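Local coordinates for MW1564 protein (Staphylococcus aureus, PDB 3NTV) that probably acts as an O-methyltransferase of the caffeoyl-CoA type, moving a methyl group from S-adenosylmethionine to a hydroxyl of a caffeoyl-CoA-like acceptor, at residues M145-A151 and L171-V177; D56-L62 and L219-L225. One frame throughout, in Å; residues are numbered along the deposited sequence.

Contact 1: residues M145-A151 and L171-V177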
loop_
_atom_site.group_PDB
_atom_site.type_symbol
_atom_site.label_atom_id
_atom_site.label_comp_id
_atom_site.label_asym_id
_atom_site.label_seq_id
_atom_site.Cartn_x
_atom_site.Cartn_y
_atom_site.Cartn_z
HETATM N N MSE A 145 -11.954 1.212 10.623
HETATM C CA MSE A 145 -10.670 1.876 10.340
HETATM C C MSE A 145 -10.550 3.133 11.212
HETATM O O MSE A 145 -11.534 3.855 11.416
HETATM C CB MSE A 145 -10.606 2.274 8.829
HETATM C CG MSE A 145 -9.385 3.113 8.448
HETATM SE SE MSE A 145 -9.541 3.682 6.584
HETATM C CE MSE A 145 -8.857 2.080 5.745
ATOM N N ILE A 146 -9.331 3.363 11.724
ATOM C CA ILE A 146 -8.958 4.564 12.456
ATOM C C ILE A 146 -7.830 5.205 11.632
ATOM O O ILE A 146 -6.877 4.516 11.237
ATOM C CB ILE A 146 -8.556 4.269 13.925
ATOM C CG1 ILE A 146 -9.780 3.712 14.714
ATOM C CG2 ILE A 146 -8.023 5.566 14.590
ATOM C CD1 ILE A 146 -9.513 3.245 16.151
ATOM N N PHE A 147 -7.925 6.514 11.397
ATOM C CA PHE A 147 -6.903 7.245 10.623
ATOM C C PHE A 147 -6.259 8.307 11.488
ATOM O O PHE A 147 -6.938 9.210 11.973
ATOM C CB PHE A 147 -7.550 7.823 9.359
ATOM C CG PHE A 147 -6.645 8.513 8.355
ATOM C CD1 PHE A 147 -5.335 8.081 8.159
ATOM C CD2 PHE A 147 -7.139 9.514 7.528
ATOM C CE1 PHE A 147 -4.510 8.683 7.197
ATOM C CE2 PHE A 147 -6.321 10.103 6.550
ATOM C CZ PHE A 147 -5.013 9.676 6.391
ATOM N N ILE A 148 -4.959 8.153 11.758
ATOM C CA ILE A 148 -4.192 9.056 12.641
ATOM C C ILE A 148 -2.948 9.612 11.932
ATOM O O ILE A 148 -2.431 8.986 11.015
ATOM C CB ILE A 148 -3.758 8.219 13.896
ATOM C CG1 ILE A 148 -4.962 7.795 14.744
ATOM C CG2 ILE A 148 -2.739 8.950 14.793
ATOM C CD1 ILE A 148 -4.570 6.552 15.715
ATOM N N ASP A 149 -2.458 10.775 12.381
ATOM C CA ASP A 149 -1.200 11.360 11.925
ATOM C C ASP A 149 -0.217 11.170 13.089
ATOM O O ASP A 149 -0.497 11.627 14.201
ATOM C CB ASP A 149 -1.391 12.829 11.569
ATOM C CG ASP A 149 -0.175 13.592 11.062
ATOM O OD1 ASP A 149 0.926 13.414 11.634
ATOM O OD2 ASP A 149 -0.337 14.421 10.143
ATOM N N ALA A 150 0.918 10.466 12.859
ATOM C CA ALA A 150 1.882 10.181 13.941
ATOM C C ALA A 150 2.434 11.430 14.628
ATOM O O ALA A 150 2.860 11.356 15.778
ATOM C CB ALA A 150 3.045 9.373 13.403
ATOM N N ALA A 151 2.478 12.540 13.911
ATOM C CA ALA A 151 3.067 13.777 14.431
ATOM C C ALA A 151 2.075 14.721 15.120
ATOM O O ALA A 151 2.512 15.676 15.764
ATOM C CB ALA A 151 3.770 14.505 13.306
ATOM N N LEU A 171 -8.527 -1.835 10.824
ATOM C CA LEU A 171 -7.249 -1.223 10.487
ATOM C C LEU A 171 -6.969 0.077 11.196
ATOM O O LEU A 171 -7.853 0.925 11.298
ATOM C CB LEU A 171 -7.205 -0.891 8.963
ATOM C CG LEU A 171 -7.550 -1.998 7.974
ATOM C CD1 LEU A 171 -7.531 -1.449 6.535
ATOM C CD2 LEU A 171 -6.563 -3.165 8.099
ATOM N N VAL A 172 -5.692 0.296 11.564
ATOM C CA VAL A 172 -5.213 1.605 12.010
ATOM C C VAL A 172 -4.277 2.054 10.888
ATOM O O VAL A 172 -3.284 1.357 10.584
ATOM C CB VAL A 172 -4.492 1.667 13.371
ATOM C CG1 VAL A 172 -4.120 3.127 13.715
ATOM C CG2 VAL A 172 -5.359 1.076 14.468
ATOM N N ILE A 173 -4.609 3.190 10.265
ATOM C CA ILE A 173 -3.777 3.776 9.217
ATOM C C ILE A 173 -3.077 4.991 9.837
ATOM O O ILE A 173 -3.747 5.929 10.297
ATOM C CB ILE A 173 -4.615 4.199 7.975
ATOM C CG1 ILE A 173 -5.452 3.012 7.393
ATOM C CG2 ILE A 173 -3.695 4.834 6.918
ATOM C CD1 ILE A 173 -4.684 1.773 7.121
ATOM N N THR A 174 -1.743 4.959 9.900
ATOM C CA THR A 174 -1.000 6.093 10.464
ATOM C C THR A 174 -0.251 6.809 9.355
ATOM O O THR A 174 0.632 6.218 8.712
ATOM C CB THR A 174 -0.021 5.697 11.595
ATOM O OG1 THR A 174 -0.655 4.859 12.566
ATOM C CG2 THR A 174 0.544 6.923 12.298
ATOM N N ASP A 175 -0.572 8.092 9.164
ATOM C CA ASP A 175 0.129 8.932 8.202
ATOM C C ASP A 175 1.319 9.607 8.875
ATOM O O ASP A 175 1.363 9.706 10.105
ATOM C CB ASP A 175 -0.812 10.003 7.619
ATOM C CG ASP A 175 -0.358 10.599 6.297
ATOM O OD1 ASP A 175 0.630 10.082 5.711
ATOM O OD2 ASP A 175 -0.956 11.599 5.867
ATOM N N ASN A 176 2.266 10.087 8.056
ATOM C CA ASN A 176 3.391 10.885 8.510
ATOM C C ASN A 176 4.358 10.160 9.430
ATOM O O ASN A 176 4.966 10.779 10.300
ATOM C CB ASN A 176 2.870 12.201 9.110
ATOM C CG ASN A 176 3.770 13.389 8.933
ATOM O OD1 ASN A 176 4.692 13.406 8.103
ATOM N ND2 ASN A 176 3.515 14.396 9.733
ATOM N N VAL A 177 4.570 8.862 9.176
ATOM C CA VAL A 177 5.504 8.046 9.971
ATOM C C VAL A 177 6.980 8.344 9.626
ATOM O O VAL A 177 7.878 7.871 10.326
ATOM C CB VAL A 177 5.156 6.539 10.039
ATOM C CG1 VAL A 177 3.821 6.322 10.746
ATOM C CG2 VAL A 177 5.160 5.904 8.653
#

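Contact 2: residues D56-L62 and L219-L225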
loop_
_atom_site.group_PDB
_atom_site.type_symbol
_atom_site.label_atom_id
_atom_site.label_comp_id
_atom_site.label_asym_id
_atom_site.label_seq_id
_atom_site.Cartn_x
_atom_site.Cartn_y
_atom_site.Cartn_z
ATOM N N ASP A 56 -1.734 13.400 1.081
ATOM C CA ASP A 56 -1.179 13.287 -0.262
ATOM C C ASP A 56 -2.001 12.367 -1.153
ATOM O O ASP A 56 -2.632 11.416 -0.677
ATOM C CB ASP A 56 0.285 12.890 -0.233
ATOM C CG ASP A 56 1.159 13.991 0.335
ATOM O OD1 ASP A 56 1.264 15.057 -0.309
ATOM O OD2 ASP A 56 1.662 13.824 1.456
ATOM N N ARG A 57 -2.030 12.682 -2.450
ATOM C CA ARG A 57 -2.824 11.942 -3.411
ATOM C C ARG A 57 -2.583 10.431 -3.454
ATOM O O ARG A 57 -3.547 9.666 -3.432
ATOM C CB ARG A 57 -2.689 12.549 -4.819
ATOM C CG ARG A 57 -3.558 11.842 -5.863
ATOM C CD ARG A 57 -5.059 12.040 -5.597
ATOM N NE ARG A 57 -5.884 11.250 -6.509
ATOM C CZ ARG A 57 -6.310 11.666 -7.695
ATOM N NH1 ARG A 57 -5.986 12.876 -8.137
ATOM N NH2 ARG A 57 -7.039 10.868 -8.459
ATOM N N LEU A 58 -1.318 9.999 -3.566
ATOM C CA LEU A 58 -1.076 8.556 -3.675
ATOM C C LEU A 58 -1.411 7.835 -2.379
ATOM O O LEU A 58 -1.938 6.722 -2.411
ATOM C CB LEU A 58 0.359 8.254 -4.156
ATOM C CG LEU A 58 0.685 8.806 -5.565
ATOM C CD1 LEU A 58 2.113 8.469 -5.959
ATOM C CD2 LEU A 58 -0.282 8.270 -6.629
ATOM N N THR A 59 -1.160 8.495 -1.245
ATOM C CA THR A 59 -1.521 7.928 0.081
ATOM C C THR A 59 -3.049 7.780 0.158
ATOM O O THR A 59 -3.561 6.731 0.556
ATOM C CB THR A 59 -1.055 8.900 1.184
ATOM O OG1 THR A 59 0.385 8.829 1.234
ATOM C CG2 THR A 59 -1.643 8.551 2.554
ATOM N N LEU A 60 -3.774 8.834 -0.210
ATOM C CA LEU A 60 -5.236 8.791 -0.191
ATOM C C LEU A 60 -5.757 7.685 -1.078
ATOM O O LEU A 60 -6.627 6.938 -0.661
ATOM C CB LEU A 60 -5.815 10.140 -0.642
ATOM C CG LEU A 60 -7.321 10.134 -0.784
ATOM C CD1 LEU A 60 -7.988 10.421 0.552
ATOM C CD2 LEU A 60 -7.748 11.054 -1.899
ATOM N N ASP A 61 -5.223 7.554 -2.303
ATOM C CA ASP A 61 -5.729 6.528 -3.207
ATOM C C ASP A 61 -5.452 5.092 -2.752
ATOM O O ASP A 61 -6.279 4.208 -2.970
ATOM C CB ASP A 61 -5.316 6.824 -4.642
ATOM C CG ASP A 61 -6.056 8.023 -5.233
ATOM O OD1 ASP A 61 -7.089 8.451 -4.642
ATOM O OD2 ASP A 61 -5.639 8.503 -6.292
ATOM N N LEU A 62 -4.359 4.894 -2.021
ATOM C CA LEU A 62 -4.095 3.605 -1.405
ATOM C C LEU A 62 -5.135 3.326 -0.305
ATOM O O LEU A 62 -5.677 2.217 -0.247
ATOM C CB LEU A 62 -2.680 3.544 -0.795
ATOM C CG LEU A 62 -2.385 2.293 0.072
ATOM C CD1 LEU A 62 -2.505 0.980 -0.747
ATOM C CD2 LEU A 62 -0.957 2.363 0.609
ATOM N N LEU A 219 5.499 2.050 4.803
ATOM C CA LEU A 219 5.735 2.379 3.399
ATOM C C LEU A 219 6.391 3.728 3.274
ATOM O O LEU A 219 5.941 4.679 3.924
ATOM C CB LEU A 219 4.385 2.459 2.639
ATOM C CG LEU A 219 3.514 1.205 2.576
ATOM C CD1 LEU A 219 2.225 1.502 1.836
ATOM C CD2 LEU A 219 4.239 0.065 1.871
ATOM N N ASN A 220 7.412 3.856 2.401
ATOM C CA ASN A 220 8.021 5.172 2.168
ATOM C C ASN A 220 7.418 5.801 0.922
ATOM O O ASN A 220 8.031 5.862 -0.160
ATOM C CB ASN A 220 9.558 5.143 2.131
ATOM C CG ASN A 220 10.125 4.236 1.081
ATOM O OD1 ASN A 220 9.558 3.185 0.772
ATOM N ND2 ASN A 220 11.230 4.651 0.482
ATOM N N ILE A 221 6.164 6.182 1.062
ATOM C CA ILE A 221 5.400 6.895 0.053
ATOM C C ILE A 221 5.019 8.194 0.707
ATOM O O ILE A 221 4.666 8.198 1.890
ATOM C CB ILE A 221 4.135 6.146 -0.463
ATOM C CG1 ILE A 221 3.152 5.710 0.660
ATOM C CG2 ILE A 221 4.519 5.015 -1.403
ATOM C CD1 ILE A 221 1.662 5.607 0.184
ATOM N N ASP A 222 5.130 9.308 -0.040
ATOM C CA ASP A 222 4.707 10.622 0.453
ATOM C C ASP A 222 5.372 10.939 1.817
ATOM O O ASP A 222 6.599 10.906 1.902
ATOM C CB ASP A 222 3.148 10.665 0.498
ATOM C CG ASP A 222 2.488 10.498 -0.864
ATOM O OD1 ASP A 222 3.017 11.052 -1.857
ATOM O OD2 ASP A 222 1.411 9.871 -0.928
ATOM N N ASP A 223 4.584 11.156 2.880
ATOM C CA ASP A 223 5.103 11.464 4.218
ATOM C C ASP A 223 5.388 10.233 5.062
ATOM O O ASP A 223 5.721 10.378 6.239
ATOM C CB ASP A 223 4.073 12.340 4.944
ATOM C CG ASP A 223 3.885 13.700 4.323
ATOM O OD1 ASP A 223 4.895 14.297 3.904
ATOM O OD2 ASP A 223 2.724 14.166 4.260
ATOM N N GLY A 224 5.207 9.047 4.482
ATOM C CA GLY A 224 5.376 7.785 5.193
ATOM C C GLY A 224 4.019 7.301 5.687
ATOM O O GLY A 224 3.230 8.101 6.205
ATOM N N LEU A 225 3.713 6.006 5.500
ATOM C CA LEU A 225 2.426 5.451 5.910
ATOM C C LEU A 225 2.610 4.118 6.613
ATOM O O LEU A 225 3.469 3.334 6.207
ATOM C CB LEU A 225 1.533 5.263 4.649
ATOM C CG LEU A 225 0.041 4.958 4.900
ATOM C CD1 LEU A 225 -0.674 6.172 5.482
ATOM C CD2 LEU A 225 -0.655 4.550 3.611
HETATM O O HOH W 1 4.424 14.425 0.954
HETATM O O HOH W 2 1.009 11.679 -3.668
HETATM O O HOH W 3 1.629 10.193 3.294
#

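Contact 1: residues M145-A151 and L171-V177
The Phe147 ring takes the carbonyl of Ile173 at its edge: Ile173 O lies in the ring plane, 3.4 Å from Phe147 CD1, while Ile173 CG2 rests 3.8 Å from that same Phe147 CD1. The Asp175 side chain lies beside the ring, pointing the same way and touching Phe147 CE1 obliquely through CB, with carboxylate and ring planes 21° apart. Further along, the Asp149 carboxylate and the Asn176 amide stand almost perpendicular, at 87°, joined by a weak hydrogen bond from Asn176 ND2 to Asp149 OD1 (3.4 Å). Asp149 CG is anti to the backbone N; from there OD1 also accepts from the N of Ala151 at 2.9 Å, closing an Asx turn that holds the carboxylate at the strand end.

Beneath these groups the two strands pair in parallel. Ile146 and Ile148 each donate and accept, bonding to Leu171 and Ile173 and to Ile173 and Asp175, and Ala150 N to Asp175 O (2.9 Å) carries the ladder one step past the strand. Met145, Phe147 and Ile173 face helix 57-70; Met145, present as selenomethionine, bends at its last torsion (chi3 -83°) and sets CE 3.9 Å from both Leu171 CD1 and Ile173 CG1. On the other face Thr174 CG2 packs on Ala150 CB, its hydroxyl bonded to Tyr204.

Apolar pairs thus give way, at the C-terminal ends of the central strands, to Asp149, Asp175 and Asn176, with the carbonyl of the Asn176 amide taken by the N of His180. Two aspartates and an asparagine so placed are consistent with the divalent-cation site of related caffeoyl-CoA O-methyltransferases.

Contact 2: residues D56-L62 and L219-L225
Thr59 and Asp222 are brought together by matching first torsions: Thr59 OG1 (chi1 -71°) and Asp222 CG (chi1 -62°) each lie beside their own backbone N, and the two side chains slide past each other in opposite directions. Thr59 OG1 donates to Asp222 OD2 at 2.6 Å, on the anti lone pair, and Thr59 N adds a weak bond to the same Asp222 OD2 at 2.9 Å. The other oxygen, Asp222 OD1, reaches Leu58 N through a water. One carboxylate therefore takes the Thr59 amide directly, though weakly, and the Leu58 amide through water, in the first turn of helix 57-70, where the helix end would probably stabilise its negative charge.

Asp56, at the N-cap position, makes no capping bond with its own side chain. Its OD2 lies 3.0 Å from Asp223 OD2, two acceptors with the carboxylate planes 62° apart; a water bridges Asp56 OD2 to the other oxygen, Asp223 OD1, weakly at the latter, and may lessen the repulsion. A third water joins Thr59 OG1 to Asp223 N.

Toward the subunit interface the contact turns apolar. Leu62 CD2 meets Leu219 CD1 tip to tip at 3.5 Å and passes obliquely by Leu225 CD2 at 3.7 Å, while Thr59 CG2 comes to 3.9 Å from Leu225 CD1. There Ile221 packs against Ile221 of the second subunit.

Ile221 to Gly224 form a type II' turn, closed by Gly224 N to Ile221 O, within the loop linking antiparallel strands 214-219 and 225-230: the C-terminal beta hairpin of a Rossmann-like methyltransferase sheet, here docked on the start of a helix.

Overall arrangement
After helices 22-33 and 43-49 the chain enters helix 57-70, whose start is met by loop 219-225, with 156 residues between the two segments. It then builds strands 74-78, 97-102 and 124-128 with their helices before reaching 143-149. Contact 1 closes a short loop around helix 155-162, a beta-alpha-beta crossover that sets strands 143-149 and 170-175 side by side. After helix 192-209, the hairpin 214-230 returns to the helix start and contact 2 closes the larger loop, with contact 1 nested inside it. The contacts touch, among other places, where Val177 CG2 lies 3.5 Å from Leu225 N, so the end of strand 170-175 abuts the hairpin turn, which contact 2 sets on the helix start.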